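Local coordinates for SnoaL-like polyketide cyclase (Agrobacterium tumefaciens str. C58, PDB 3EHC), which is of unknown function but, as a member of the SnoaL-like family of the NTF2 clan, may resemble polyketide cyclases, at residues Ile55-Phe60 with Asp79-Ser84; Arg75-Cys80 with Arg95-Glu100; Ile85-Pro90 with Leu118-Ile123. All blocks are in the same frame, centred on the assembly; numbering follows the deposited sequence. Where two conformers were deposited one is given.

Interaction 1 (Ile55-Phe60 with Asp79-Ser84); sequences IPDLRF and DCTPKS
Asp-57 reaches across to Thr-81 with both carboxylate oxygens, and this pair supplies the direct polar part of the contact. OD1 of Asp-57 accepts the backbone N-H of Thr-81 at 2.9 Å through its syn lone pair, while the hydroxyl OG1 of Thr-81 donates to OD2 of Asp-57 at 2.6 Å. The second bond also arrives on the syn side, tilted 27° out of the carboxylate plane. With CG of Asp-57 standing between its own backbone N and carbonyl carbon (chi1 68°), the carboxylate is turned at Thr-81, whose side chain it crosses at about a right angle.

The polar grip is extended by water: one molecule lies between Asp-57 O (2.6 Å) and Asp-79 O, and a second between Arg-59 O and the backbone N of Asp-79, filling in where the loop runs beside the end of strand 71-80 without direct backbone bonds to it.

Apolar contacts lie next to the carboxylate. The CG2 branch of Ile-55 presses on Cys-80 CB at 3.4 Å, tighter than usual for two carbons, and its CG1 branch runs alongside the Pro-82 ring, 4.0 Å from CG of Pro-82. Farther out, the Pro-56 ring crosses the aliphatic part of Lys-83, with CD of Pro-56 3.9 Å from CG of Lys-83.

Ile-55 to Leu-58 form a type I turn directly after helix 40-54, within the NTF2-like fold. Two bonds from one residue therefore fix the rotation of the carboxylate, and the hydrogen bonding, probably strengthened by its negative charge, ties this turn to the chain leaving the strand.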
loop_
_atom_site.group_PDB
_atom_site.type_symbol
_atom_site.label_atom_id
_atom_site.label_comp_id
_atom_site.label_asym_id
_atom_site.label_seq_id
_atom_site.Cartn_x
_atom_site.Cartn_y
_atom_site.Cartn_z
ATOM N N ILE B 55 19.937 -5.827 -1.639
ATOM C CA ILE B 55 19.254 -6.649 -2.673
ATOM C C ILE B 55 19.864 -6.295 -4.044
ATOM O O ILE B 55 19.301 -5.475 -4.786
ATOM C CB ILE B 55 17.690 -6.450 -2.721
ATOM C CG1 ILE B 55 17.057 -6.524 -1.330
ATOM C CG2 ILE B 55 17.028 -7.483 -3.673
ATOM C CD1 ILE B 55 15.575 -6.225 -1.293
ATOM N N PRO B 56 21.055 -6.845 -4.347
ATOM C CA PRO B 56 21.759 -6.540 -5.591
ATOM C C PRO B 56 20.921 -6.648 -6.870
ATOM O O PRO B 56 21.063 -5.801 -7.746
ATOM C CB PRO B 56 22.947 -7.530 -5.565
ATOM C CG PRO B 56 23.211 -7.751 -4.099
ATOM C CD PRO B 56 21.844 -7.734 -3.466
ATOM N N ASP B 57 20.035 -7.636 -6.952
ATOM C CA ASP B 57 19.213 -7.850 -8.151
ATOM C C ASP B 57 17.884 -7.083 -8.106
ATOM O O ASP B 57 16.977 -7.385 -8.874
ATOM C CB ASP B 57 18.975 -9.355 -8.393
ATOM C CG ASP B 57 18.102 -9.995 -7.328
ATOM O OD1 ASP B 57 17.731 -9.315 -6.355
ATOM O OD2 ASP B 57 17.753 -11.182 -7.466
ATOM N N LEU B 58 17.777 -6.087 -7.221
ATOM C CA LEU B 58 16.534 -5.305 -7.073
ATOM C C LEU B 58 16.209 -4.659 -8.412
ATOM O O LEU B 58 17.096 -4.194 -9.120
ATOM C CB LEU B 58 16.663 -4.235 -5.971
ATOM C CG LEU B 58 15.402 -3.496 -5.523
ATOM C CD1 LEU B 58 14.410 -4.467 -4.885
ATOM C CD2 LEU B 58 15.817 -2.464 -4.561
ATOM N N ARG B 59 14.925 -4.655 -8.740
ATOM C CA ARG B 59 14.404 -4.058 -9.956
ATOM C C ARG B 59 12.973 -3.554 -9.678
ATOM O O ARG B 59 12.159 -4.248 -9.069
ATOM C CB ARG B 59 14.418 -5.088 -11.078
ATOM C CG ARG B 59 13.779 -4.622 -12.350
ATOM C CD ARG B 59 14.053 -5.547 -13.513
ATOM N NE ARG B 59 14.434 -4.748 -14.678
ATOM C CZ ARG B 59 13.593 -4.028 -15.416
ATOM N NH1 ARG B 59 12.292 -4.006 -15.145
ATOM N NH2 ARG B 59 14.063 -3.324 -16.436
ATOM N N PHE B 60 12.686 -2.352 -10.159
ATOM C CA PHE B 60 11.436 -1.657 -9.915
ATOM C C PHE B 60 10.514 -1.755 -11.126
ATOM O O PHE B 60 10.888 -1.428 -12.244
ATOM C CB PHE B 60 11.729 -0.201 -9.586
ATOM C CG PHE B 60 12.420 -0.005 -8.278
ATOM C CD1 PHE B 60 13.799 -0.079 -8.195
ATOM C CD2 PHE B 60 11.692 0.262 -7.131
ATOM C CE1 PHE B 60 14.461 0.117 -6.971
ATOM C CE2 PHE B 60 12.340 0.460 -5.893
ATOM C CZ PHE B 60 13.726 0.397 -5.817
ATOM N N ASP B 79 10.650 -9.243 -7.272
ATOM C CA ASP B 79 11.067 -10.622 -7.354
ATOM C C ASP B 79 12.603 -10.578 -7.320
ATOM O O ASP B 79 13.247 -10.290 -8.312
ATOM C CB ASP B 79 10.518 -11.211 -8.662
ATOM C CG ASP B 79 10.732 -12.713 -8.799
ATOM O OD1 ASP B 79 11.349 -13.339 -7.920
ATOM O OD2 ASP B 79 10.245 -13.271 -9.810
ATOM N N CYS B 80 13.170 -10.791 -6.142
ATOM C CA CYS B 80 14.550 -10.428 -5.883
ATOM C C CYS B 80 15.177 -11.307 -4.790
ATOM O O CYS B 80 14.507 -12.196 -4.251
ATOM C CB CYS B 80 14.605 -8.943 -5.542
ATOM S SG CYS B 80 13.660 -8.525 -4.118
ATOM N N THR B 81 16.455 -11.050 -4.486
ATOM C CA THR B 81 17.276 -11.948 -3.690
ATOM C C THR B 81 18.079 -11.134 -2.654
ATOM O O THR B 81 19.233 -10.790 -2.872
ATOM C CB THR B 81 18.181 -12.820 -4.649
ATOM O OG1 THR B 81 17.455 -13.214 -5.834
ATOM C CG2 THR B 81 18.701 -14.065 -3.984
ATOM N N PRO B 82 17.441 -10.815 -1.515
ATOM C CA PRO B 82 18.126 -10.133 -0.412
ATOM C C PRO B 82 19.272 -10.992 0.059
ATOM O O PRO B 82 19.069 -12.179 0.263
ATOM C CB PRO B 82 17.040 -10.021 0.648
ATOM C CG PRO B 82 15.769 -10.114 -0.081
ATOM C CD PRO B 82 16.030 -11.070 -1.203
ATOM N N LYS B 83 20.455 -10.398 0.207
ATOM C CA LYS B 83 21.661 -11.103 0.632
ATOM C C LYS B 83 21.567 -11.721 2.014
ATOM O O LYS B 83 22.136 -12.790 2.261
ATOM C CB LYS B 83 22.829 -10.141 0.651
ATOM C CG LYS B 83 23.430 -9.927 -0.668
ATOM C CD LYS B 83 24.757 -9.186 -0.545
ATOM C CE LYS B 83 25.832 -9.810 -1.476
ATOM N NZ LYS B 83 26.922 -8.842 -1.832
ATOM N N SER B 84 20.875 -11.023 2.903
ATOM C CA SER B 84 21.003 -11.254 4.311
ATOM C C SER B 84 19.666 -10.967 5.024
ATOM O O SER B 84 18.646 -11.573 4.682
ATOM C CB SER B 84 22.173 -10.396 4.782
ATOM O OG SER B 84 22.592 -10.831 6.032
HETATM O O HOH W 1 14.604 -8.109 -9.474
HETATM O O HOH W 2 12.667 -6.991 -8.063
#

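Interaction 2 (Arg75-Cys80 with Arg95-Glu100); sequences RLFFDC and RVQFCE
Phe-78 and Phe-98 are paired across neighbouring antiparallel strands, 71-80 and 96-107, of the curved sheet of this NTF2-like fold. The axes of the short segments 75-80 and 96-100 come within 4.7 Å of each other. Phe-78 and Phe-98 form a hydrogen-bonded pair, as do Leu-76 with Glu-100 and Cys-80 with Val-96.

The two rings are nearly parallel, planes 23° apart, but slid so far that they barely overlap. What lies over the face of Phe-98 is instead CB of Phe-78, a CH-pi contact 3.9 Å from the ring centroid. CG of Phe-98 sits between its backbone N and carbonyl carbon (chi1 58°), which brings the ring in under Phe-78. SG of Cys-80 approaches the same ring obliquely, 3.7 Å from CE1 of Phe-98. Along the same face of the sheet, the edge of the Phe-78 ring meets Glu-100, with CE2 of Phe-78 3.6 Å from OE1 of Glu-100; the other oxygen, OE2, bonds to Ser-116. Phe-60 packs edge-to-face on Phe-78.

The opposite sheet face carries Phe-77, Cys-99, Asp-79 and Gln-97. In one of two modelled conformers, and so with some doubt, SG of Cys-99 lies at the edge of the Phe-77 ring and over one face of the Arg-75 guanidinium. That guanidinium is held elsewhere, by Glu-63 and His-101. Farther along, Gln-97 and Asp-79 lie side by side with amide and carboxylate nearly perpendicular. Arg-95 adds a salt bridge to the same oxygen of Asp-79, although its NH1 hydrogen bond is weak. The Gln-97 bond is straighter: NE2 of Gln-97 donates to OD1 of Asp-79 at 2.7 Å and 177°, descending on that oxygen from above the carboxylate plane.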
loop_
_atom_site.group_PDB
_atom_site.type_symbol
_atom_site.label_atom_id
_atom_site.label_comp_id
_atom_site.label_asym_id
_atom_site.label_seq_id
_atom_site.Cartn_x
_atom_site.Cartn_y
_atom_site.Cartn_z
ATOM N N ARG B 75 1.388 0.258 -7.077
ATOM C CA ARG B 75 1.658 -1.099 -6.624
ATOM C C ARG B 75 2.864 -1.591 -7.418
ATOM O O ARG B 75 2.774 -1.782 -8.614
ATOM C CB ARG B 75 0.464 -2.016 -6.835
ATOM C CG ARG B 75 0.727 -3.462 -6.493
ATOM C CD ARG B 75 -0.578 -4.233 -6.762
ATOM N NE ARG B 75 -0.397 -5.669 -6.832
ATOM C CZ ARG B 75 -0.310 -6.447 -5.756
ATOM N NH1 ARG B 75 -0.407 -5.950 -4.517
ATOM N NH2 ARG B 75 -0.171 -7.726 -5.923
ATOM N N LEU B 76 3.978 -1.777 -6.714
ATOM C CA LEU B 76 5.229 -2.261 -7.253
ATOM C C LEU B 76 5.375 -3.708 -6.821
ATOM O O LEU B 76 5.119 -4.033 -5.654
ATOM C CB LEU B 76 6.390 -1.478 -6.635
ATOM C CG LEU B 76 6.350 0.041 -6.791
ATOM C CD1 LEU B 76 7.355 0.768 -5.881
ATOM C CD2 LEU B 76 6.609 0.282 -8.233
ATOM N N PHE B 77 5.825 -4.542 -7.755
ATOM C CA PHE B 77 6.057 -5.941 -7.551
ATOM C C PHE B 77 7.572 -6.220 -7.634
ATOM O O PHE B 77 8.257 -5.755 -8.560
ATOM C CB PHE B 77 5.281 -6.749 -8.601
ATOM C CG PHE B 77 5.656 -8.201 -8.616
ATOM C CD1 PHE B 77 5.382 -8.998 -7.511
ATOM C CD2 PHE B 77 6.335 -8.759 -9.708
ATOM C CE1 PHE B 77 5.740 -10.321 -7.481
ATOM C CE2 PHE B 77 6.703 -10.115 -9.693
ATOM C CZ PHE B 77 6.410 -10.892 -8.573
ATOM N N PHE B 78 8.078 -6.924 -6.618
ATOM C CA PHE B 78 9.489 -7.304 -6.529
ATOM C C PHE B 78 9.643 -8.799 -6.533
ATOM O O PHE B 78 8.868 -9.518 -5.906
ATOM C CB PHE B 78 10.121 -6.752 -5.257
ATOM C CG PHE B 78 10.164 -5.265 -5.208
ATOM C CD1 PHE B 78 11.207 -4.570 -5.803
ATOM C CD2 PHE B 78 9.148 -4.542 -4.539
ATOM C CE1 PHE B 78 11.241 -3.176 -5.757
ATOM C CE2 PHE B 78 9.175 -3.173 -4.459
ATOM C CZ PHE B 78 10.212 -2.476 -5.062
ATOM N N ASP B 79 10.650 -9.243 -7.272
ATOM C CA ASP B 79 11.067 -10.622 -7.354
ATOM C C ASP B 79 12.603 -10.578 -7.320
ATOM O O ASP B 79 13.247 -10.290 -8.312
ATOM C CB ASP B 79 10.518 -11.211 -8.662
ATOM C CG ASP B 79 10.732 -12.713 -8.799
ATOM O OD1 ASP B 79 11.349 -13.339 -7.920
ATOM O OD2 ASP B 79 10.245 -13.271 -9.810
ATOM N N CYS B 80 13.170 -10.791 -6.142
ATOM C CA CYS B 80 14.550 -10.428 -5.883
ATOM C C CYS B 80 15.177 -11.307 -4.790
ATOM O O CYS B 80 14.507 -12.196 -4.251
ATOM C CB CYS B 80 14.605 -8.943 -5.542
ATOM S SG CYS B 80 13.660 -8.525 -4.118
ATOM N N ARG B 95 15.469 -16.191 -3.026
ATOM C CA ARG B 95 14.605 -15.390 -3.882
ATOM C C ARG B 95 13.179 -15.301 -3.333
ATOM O O ARG B 95 12.566 -16.327 -2.995
ATOM C CB ARG B 95 14.547 -15.991 -5.291
ATOM C CG ARG B 95 13.579 -15.256 -6.223
ATOM C CD ARG B 95 13.755 -15.679 -7.669
ATOM N NE ARG B 95 14.899 -14.945 -8.215
ATOM C CZ ARG B 95 14.856 -14.051 -9.208
ATOM N NH1 ARG B 95 13.705 -13.795 -9.826
ATOM N NH2 ARG B 95 15.979 -13.433 -9.626
ATOM N N VAL B 96 12.643 -14.084 -3.253
ATOM C CA VAL B 96 11.332 -13.868 -2.654
ATOM C C VAL B 96 10.580 -12.858 -3.495
ATOM O O VAL B 96 11.178 -12.043 -4.170
ATOM C CB VAL B 96 11.427 -13.396 -1.158
ATOM C CG1 VAL B 96 11.916 -14.560 -0.194
ATOM C CG2 VAL B 96 12.304 -12.154 -1.033
ATOM N N GLN B 97 9.255 -12.968 -3.497
ATOM C CA GLN B 97 8.385 -12.051 -4.204
ATOM C C GLN B 97 7.500 -11.318 -3.187
ATOM O O GLN B 97 6.917 -11.925 -2.294
ATOM C CB GLN B 97 7.493 -12.752 -5.226
ATOM C CG GLN B 97 8.220 -13.419 -6.369
ATOM C CD GLN B 97 8.758 -14.752 -5.943
ATOM O OE1 GLN B 97 8.090 -15.463 -5.215
ATOM N NE2 GLN B 97 9.981 -15.086 -6.360
ATOM N N PHE B 98 7.431 -10.013 -3.313
ATOM C CA PHE B 98 6.579 -9.221 -2.449
ATOM C C PHE B 98 6.255 -7.910 -3.125
ATOM O O PHE B 98 6.979 -7.455 -4.001
ATOM C CB PHE B 98 7.284 -8.933 -1.121
ATOM C CG PHE B 98 8.597 -8.225 -1.273
ATOM C CD1 PHE B 98 9.757 -8.937 -1.489
ATOM C CD2 PHE B 98 8.676 -6.853 -1.183
ATOM C CE1 PHE B 98 10.955 -8.300 -1.648
ATOM C CE2 PHE B 98 9.879 -6.218 -1.326
ATOM C CZ PHE B 98 11.025 -6.941 -1.561
ATOM N N CYS B 99 5.164 -7.291 -2.702
ATOM C CA CYS B 99 4.779 -6.004 -3.259
ATOM C C CYS B 99 4.994 -4.883 -2.262
ATOM O O CYS B 99 5.111 -5.109 -1.058
ATOM C CB CYS B 99 3.327 -6.026 -3.707
ATOM S SG CYS B 99 3.045 -7.031 -5.131
ATOM N N GLU B 100 5.061 -3.676 -2.806
ATOM C CA GLU B 100 5.099 -2.440 -2.039
ATOM C C GLU B 100 3.969 -1.551 -2.581
ATOM O O GLU B 100 3.811 -1.417 -3.800
ATOM C CB GLU B 100 6.429 -1.729 -2.234
ATOM C CG GLU B 100 6.611 -0.481 -1.360
ATOM C CD GLU B 100 7.829 0.363 -1.764
ATOM O OE1 GLU B 100 8.676 -0.119 -2.545
ATOM O OE2 GLU B 100 7.944 1.517 -1.289
#

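Interaction 3 (Ile85-Pro90 with Leu118-Ile123); sequences IFMDLP and LDKVAI
Selenomethionine Met-87 lays its SE and CE against the junction of strand 110-118 and helix 120-127, overlapping CB of Leu-118 and CB of Lys-120. It projects from the tip of a beta hairpin, whose type I' turn runs from Phe-86 to Leu-89, onto the C-terminal helix of the NTF2-like fold. CE of Met-87 comes within 3.7 Å of Leu-118 CB, reached by a bend at chi3 (82°) that follows an otherwise extended chain. The Met-87 and Lys-120 side chains run antiparallel to one another.

Ile-123 meets three hairpin side chains. Its CD1 touches the edge of the Phe-86 ring, 3.7 Å from CE2 of Phe-86, and also approaches SE of Met-87, while its CG2 branch meets Leu-89 CD1 at 3.5 Å, a tight approach. Within the hairpin, CG of Met-87 sits over the centre of the Phe-86 ring.

The polar part belongs to Lys-120, extended from CG outward so that its ammonium reaches the turn. Four partners surround NZ, more than its three protons can serve fully at once: Met-87 O, two waters within bonding distance, one of them linking to OD2 of Asp-88, and Glu-124 of the second subunit, a salt-bridge partner. Val-121 of that subunit also packs on Met-87, placing this contact at the dimer interface. NZ of Lys-120 donates to O of Met-87 at 2.8 Å, tilted 30° from the carbonyl plane.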
loop_
_atom_site.group_PDB
_atom_site.type_symbol
_atom_site.label_atom_id
_atom_site.label_comp_id
_atom_site.label_asym_id
_atom_site.label_seq_id
_atom_site.Cartn_x
_atom_site.Cartn_y
_atom_site.Cartn_z
ATOM N N ILE B 85 19.676 -10.083 6.020
ATOM C CA ILE B 85 18.481 -9.718 6.767
ATOM C C ILE B 85 17.726 -8.707 5.956
ATOM O O ILE B 85 18.347 -7.832 5.380
ATOM C CB ILE B 85 18.857 -9.091 8.107
ATOM C CG1 ILE B 85 19.658 -10.113 8.935
ATOM C CG2 ILE B 85 17.603 -8.628 8.820
ATOM C CD1 ILE B 85 20.673 -9.470 9.892
ATOM N N PHE B 86 16.405 -8.840 5.885
ATOM C CA PHE B 86 15.556 -7.875 5.188
ATOM C C PHE B 86 14.207 -7.822 5.906
ATOM O O PHE B 86 13.543 -8.840 6.032
ATOM C CB PHE B 86 15.396 -8.230 3.676
ATOM C CG PHE B 86 14.526 -7.253 2.911
ATOM C CD1 PHE B 86 14.897 -5.906 2.787
ATOM C CD2 PHE B 86 13.335 -7.674 2.315
ATOM C CE1 PHE B 86 14.075 -4.986 2.101
ATOM C CE2 PHE B 86 12.504 -6.772 1.647
ATOM C CZ PHE B 86 12.886 -5.428 1.520
HETATM N N MSE B 87 13.835 -6.632 6.383
HETATM C CA MSE B 87 12.665 -6.428 7.241
HETATM C C MSE B 87 12.734 -7.304 8.481
HETATM O O MSE B 87 11.734 -7.875 8.900
HETATM C CB MSE B 87 11.386 -6.670 6.472
HETATM C CG MSE B 87 11.275 -5.825 5.198
HETATM SE SE MSE B 87 9.452 -5.927 4.464
HETATM C CE MSE B 87 8.656 -4.554 5.657
ATOM N N ASP B 88 13.946 -7.387 9.043
ATOM C CA ASP B 88 14.276 -8.256 10.187
ATOM C C ASP B 88 14.027 -9.777 10.002
ATOM O O ASP B 88 13.872 -10.532 10.976
ATOM C CB ASP B 88 13.658 -7.653 11.450
ATOM C CG ASP B 88 14.114 -6.230 11.659
ATOM O OD1 ASP B 88 15.342 -6.044 11.797
ATOM O OD2 ASP B 88 13.280 -5.296 11.642
ATOM N N LEU B 89 14.003 -10.207 8.749
ATOM C CA LEU B 89 13.786 -11.586 8.386
ATOM C C LEU B 89 15.099 -12.149 7.832
ATOM O O LEU B 89 15.741 -11.488 7.023
ATOM C CB LEU B 89 12.708 -11.671 7.308
ATOM C CG LEU B 89 11.324 -11.238 7.766
ATOM C CD1 LEU B 89 10.318 -11.254 6.581
ATOM C CD2 LEU B 89 10.909 -12.138 8.959
ATOM N N PRO B 90 15.515 -13.366 8.268
ATOM C CA PRO B 90 16.749 -13.936 7.718
ATOM C C PRO B 90 16.600 -14.535 6.308
ATOM O O PRO B 90 16.710 -15.738 6.125
ATOM C CB PRO B 90 17.172 -14.958 8.787
ATOM C CG PRO B 90 15.921 -15.366 9.428
ATOM C CD PRO B 90 14.926 -14.240 9.291
ATOM N N LEU B 118 5.429 -2.081 2.751
ATOM C CA LEU B 118 5.878 -3.344 2.126
ATOM C C LEU B 118 5.124 -4.555 2.705
ATOM O O LEU B 118 4.720 -4.540 3.868
ATOM C CB LEU B 118 7.388 -3.534 2.338
ATOM C CG LEU B 118 8.307 -2.591 1.553
ATOM C CD1 LEU B 118 9.644 -2.358 2.292
ATOM C CD2 LEU B 118 8.566 -3.137 0.174
ATOM N N ASP B 119 4.911 -5.585 1.879
ATOM C CA ASP B 119 4.190 -6.777 2.293
ATOM C C ASP B 119 5.153 -7.773 2.972
ATOM O O ASP B 119 5.622 -8.740 2.352
ATOM C CB ASP B 119 3.451 -7.401 1.100
ATOM C CG ASP B 119 2.448 -8.488 1.512
ATOM O OD1 ASP B 119 2.233 -8.714 2.717
ATOM O OD2 ASP B 119 1.885 -9.127 0.614
ATOM N N LYS B 120 5.398 -7.525 4.259
ATOM C CA LYS B 120 6.221 -8.360 5.094
ATOM C C LYS B 120 5.607 -9.734 5.261
ATOM O O LYS B 120 6.341 -10.724 5.290
ATOM C CB LYS B 120 6.487 -7.679 6.449
ATOM C CG LYS B 120 7.335 -8.492 7.405
ATOM C CD LYS B 120 7.966 -7.695 8.513
ATOM C CE LYS B 120 8.817 -8.597 9.394
ATOM N NZ LYS B 120 9.467 -7.879 10.510
ATOM N N VAL B 121 4.275 -9.805 5.348
ATOM C CA VAL B 121 3.591 -11.083 5.536
ATOM C C VAL B 121 3.910 -12.060 4.384
ATOM O O VAL B 121 4.065 -13.225 4.643
ATOM C CB VAL B 121 2.055 -10.894 5.792
ATOM C CG1 VAL B 121 1.371 -12.208 6.007
ATOM C CG2 VAL B 121 1.819 -9.990 7.042
ATOM N N ALA B 122 3.985 -11.564 3.143
ATOM C CA ALA B 122 4.305 -12.363 1.942
ATOM C C ALA B 122 5.677 -13.003 2.085
ATOM O O ALA B 122 5.863 -14.178 1.774
ATOM C CB ALA B 122 4.229 -11.473 0.652
ATOM N N ILE B 123 6.631 -12.230 2.602
ATOM C CA ILE B 123 7.986 -12.735 2.814
ATOM C C ILE B 123 8.014 -13.799 3.932
ATOM O O ILE B 123 8.658 -14.828 3.791
ATOM C CB ILE B 123 9.019 -11.604 3.130
ATOM C CG1 ILE B 123 8.986 -10.502 2.068
ATOM C CG2 ILE B 123 10.514 -12.205 3.241
ATOM C CD1 ILE B 123 9.939 -9.276 2.421
HETATM O O HOH W 3 10.694 -9.940 11.997
HETATM O O HOH W 4 10.911 -5.175 10.449
#

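In the fold
From the N terminus, the chain leaves helix 40-54 into residues 55-60, runs through strand 62-67 and strand 71-80, and returns in interaction 1, which closes a loop of 18 intervening residues. Interaction 2 starts on the end of that same strand, sharing Asp-79 and Cys-80, and pairs it with strand 96-107 beyond the hairpin. Interaction 3 closes later, joining that hairpin, 85-90, to helix 120-127; its segments alternate with those of interaction 2, so these two cross, whereas interactions 1 and 3 follow in series. Phe-86 of interaction 3 touches Ile-55 of interaction 1 and Phe-98 of interaction 2. Together they tie helix-end loop, sheet, hairpin and C-terminal helix.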